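Local coordinates for fibronectin type III domain-containing protein (Simiduia agarivorans, PDB 6P2K), which probably hydrolyses the glucan backbone of xyloglucan, as a bacterial GH74 glycoside hydrolase whose catalytic region is built from seven-bladed beta-propellers, at residues Phe443-Val448 against Arg478-Arg483. Numbering follows the deposited sequence.
Sequences FNLSDV and RLWAKR
Within one four-stranded antiparallel blade of a GH74 beta-propeller, the third strand, 478-483, sends R478 and W480 from the same side to meet F443 and L445 of the segment that leads into the first strand, 447-456. No hydrogen bond joins the two segments; apolar surfaces and one flat cation make the contact. L445, at the centre of an inverse gamma turn, suits its place because one methyl of its branched tip can sit over an aromatic face while the other reaches the rim near W480 CZ2. The first, CD1, makes a CH-pi contact 3.8 Å from the centroid of the W480 six-membered ring, 15° off its normal. Tryptophan combines this broad surface with an indole NE1 that makes a weak hydrogen bond to A466 O of the neighbouring strand. Replacing W480 by an alanine removes the whole indole, which would probably leave a gap against L445 and F443 and take the weak donor from A466 O. F443 and W480 meet edge to edge, F443 CE2 4.0 Å from W480 CZ2. The phenylalanine CG stands anti to the backbone N (chi1 177°), which carries the ring across to R478. Arginine fits here because its extended chain delivers a planar cation whose face can take the tilted tip of the phenyl ring, while its N-H groups find other partners: NH1 a salt bridge with E495 of strand 493-496, NE a weak hydrogen bond to N476 OD1, and NH2 another weak one to G319 O of a second subunit. The guanidinium and phenyl planes are inclined by 55°, and F443 CZ lies over the centre of the guanidinium, 3.6 Å from R478 CZ.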
loop_
_atom_site.group_PDB
_atom_site.type_symbol
_atom_site.label_atom_id
_atom_site.label_comp_id
_atom_site.label_asym_id
_atom_site.label_seq_id
_atom_site.Cartn_x
_atom_site.Cartn_y
_atom_site.Cartn_z
ATOM N N PHE B 443 1.804 -29.556 -3.483
ATOM C CA PHE B 443 2.943 -29.218 -4.333
ATOM C C PHE B 443 4.078 -28.761 -3.424
ATOM O O PHE B 443 4.048 -27.650 -2.887
ATOM C CB PHE B 443 2.549 -28.144 -5.346
ATOM C CG PHE B 443 3.675 -27.682 -6.223
ATOM C CD1 PHE B 443 4.478 -28.593 -6.887
ATOM C CD2 PHE B 443 3.914 -26.329 -6.401
ATOM C CE1 PHE B 443 5.511 -28.163 -7.703
ATOM C CE2 PHE B 443 4.944 -25.891 -7.211
ATOM C CZ PHE B 443 5.743 -26.809 -7.865
ATOM N N ASN B 444 5.077 -29.624 -3.243
ATOM C CA ASN B 444 6.179 -29.370 -2.325
ATOM C C ASN B 444 7.501 -29.432 -3.076
ATOM O O ASN B 444 7.766 -30.401 -3.795
ATOM C CB ASN B 444 6.174 -30.381 -1.174
ATOM C CG ASN B 444 4.887 -30.339 -0.369
ATOM O OD1 ASN B 444 4.513 -29.302 0.178
ATOM N ND2 ASN B 444 4.212 -31.473 -0.285
ATOM N N LEU B 445 8.328 -28.404 -2.898
ATOM C CA LEU B 445 9.624 -28.326 -3.573
ATOM C C LEU B 445 10.688 -28.998 -2.702
ATOM O O LEU B 445 11.548 -28.356 -2.096
ATOM C CB LEU B 445 9.979 -26.873 -3.869
ATOM C CG LEU B 445 8.975 -26.082 -4.710
ATOM C CD1 LEU B 445 9.348 -24.607 -4.742
ATOM C CD2 LEU B 445 8.899 -26.651 -6.118
ATOM N N SER B 446 10.624 -30.327 -2.661
ATOM C CA SER B 446 11.412 -31.112 -1.718
ATOM C C SER B 446 12.801 -31.488 -2.231
ATOM O O SER B 446 13.569 -32.097 -1.477
ATOM C CB SER B 446 10.644 -32.380 -1.329
ATOM O OG SER B 446 9.945 -32.921 -2.434
ATOM N N ASP B 447 13.153 -31.132 -3.468
ATOM C CA ASP B 447 14.447 -31.486 -4.045
ATOM C C ASP B 447 15.042 -30.263 -4.728
ATOM O O ASP B 447 14.432 -29.708 -5.645
ATOM C CB ASP B 447 14.307 -32.646 -5.036
ATOM C CG ASP B 447 15.641 -33.265 -5.402
ATOM O OD1 ASP B 447 16.263 -32.797 -6.381
ATOM O OD2 ASP B 447 16.067 -34.216 -4.710
ATOM N N VAL B 448 16.232 -29.850 -4.285
ATOM C CA VAL B 448 16.862 -28.603 -4.730
ATOM C C VAL B 448 18.329 -28.913 -5.027
ATOM O O VAL B 448 19.194 -28.810 -4.150
ATOM C CB VAL B 448 16.730 -27.480 -3.697
ATOM C CG1 VAL B 448 17.385 -26.204 -4.209
ATOM C CG2 VAL B 448 15.263 -27.230 -3.366
ATOM N N ARG B 478 12.843 -26.917 -12.821
ATOM C CA ARG B 478 12.126 -25.665 -12.602
ATOM C C ARG B 478 13.112 -24.627 -12.090
ATOM O O ARG B 478 13.897 -24.911 -11.180
ATOM C CB ARG B 478 10.993 -25.814 -11.582
ATOM C CG ARG B 478 9.935 -26.844 -11.888
ATOM C CD ARG B 478 8.933 -26.857 -10.742
ATOM N NE ARG B 478 7.863 -27.832 -10.916
ATOM C CZ ARG B 478 6.630 -27.523 -11.305
ATOM N NH1 ARG B 478 6.312 -26.263 -11.573
ATOM N NH2 ARG B 478 5.714 -28.473 -11.427
ATOM N N LEU B 479 13.055 -23.425 -12.653
ATOM C CA LEU B 479 13.916 -22.327 -12.237
ATOM C C LEU B 479 13.116 -21.379 -11.348
ATOM O O LEU B 479 12.125 -20.791 -11.794
ATOM C CB LEU B 479 14.473 -21.591 -13.455
ATOM C CG LEU B 479 15.425 -20.427 -13.185
ATOM C CD1 LEU B 479 16.754 -20.934 -12.638
ATOM C CD2 LEU B 479 15.628 -19.626 -14.457
ATOM N N TRP B 480 13.537 -21.243 -10.092
ATOM C CA TRP B 480 12.904 -20.344 -9.139
ATOM C C TRP B 480 13.864 -19.220 -8.766
ATOM O O TRP B 480 15.088 -19.380 -8.821
ATOM C CB TRP B 480 12.462 -21.088 -7.874
ATOM C CG TRP B 480 11.403 -22.126 -8.117
ATOM C CD1 TRP B 480 11.574 -23.355 -8.689
ATOM C CD2 TRP B 480 10.012 -22.027 -7.783
ATOM N NE1 TRP B 480 10.373 -24.024 -8.740
ATOM C CE2 TRP B 480 9.400 -23.231 -8.189
ATOM C CE3 TRP B 480 9.225 -21.036 -7.183
ATOM C CZ2 TRP B 480 8.040 -23.472 -8.013
ATOM C CZ3 TRP B 480 7.872 -21.275 -7.010
ATOM C CH2 TRP B 480 7.292 -22.484 -7.426
ATOM N N ALA B 481 13.292 -18.080 -8.379
ATOM C CA ALA B 481 14.070 -16.891 -8.058
ATOM C C ALA B 481 13.490 -16.210 -6.830
ATOM O O ALA B 481 12.271 -16.039 -6.732
ATOM C CB ALA B 481 14.089 -15.915 -9.239
ATOM N N LYS B 482 14.359 -15.817 -5.896
ATOM C CA LYS B 482 13.951 -15.070 -4.708
ATOM C C LYS B 482 14.777 -13.794 -4.629
ATOM O O LYS B 482 15.984 -13.844 -4.371
ATOM C CB LYS B 482 14.118 -15.890 -3.428
ATOM C CG LYS B 482 14.099 -15.023 -2.164
ATOM C CD LYS B 482 14.171 -15.845 -0.890
ATOM C CE LYS B 482 12.847 -16.544 -0.611
ATOM N NZ LYS B 482 12.879 -17.318 0.668
ATOM N N ARG B 483 14.126 -12.654 -4.846
ATOM C CA ARG B 483 14.799 -11.375 -4.692
ATOM C C ARG B 483 15.034 -11.093 -3.214
ATOM O O ARG B 483 14.101 -11.143 -2.406
ATOM C CB ARG B 483 13.970 -10.263 -5.330
ATOM C CG ARG B 483 14.014 -10.271 -6.848
ATOM C CD ARG B 483 12.890 -9.436 -7.439
ATOM N NE ARG B 483 11.614 -10.149 -7.419
ATOM C CZ ARG B 483 10.563 -9.817 -8.162
ATOM N NH1 ARG B 483 10.640 -8.782 -8.992
ATOM N NH2 ARG B 483 9.440 -10.522 -8.080
#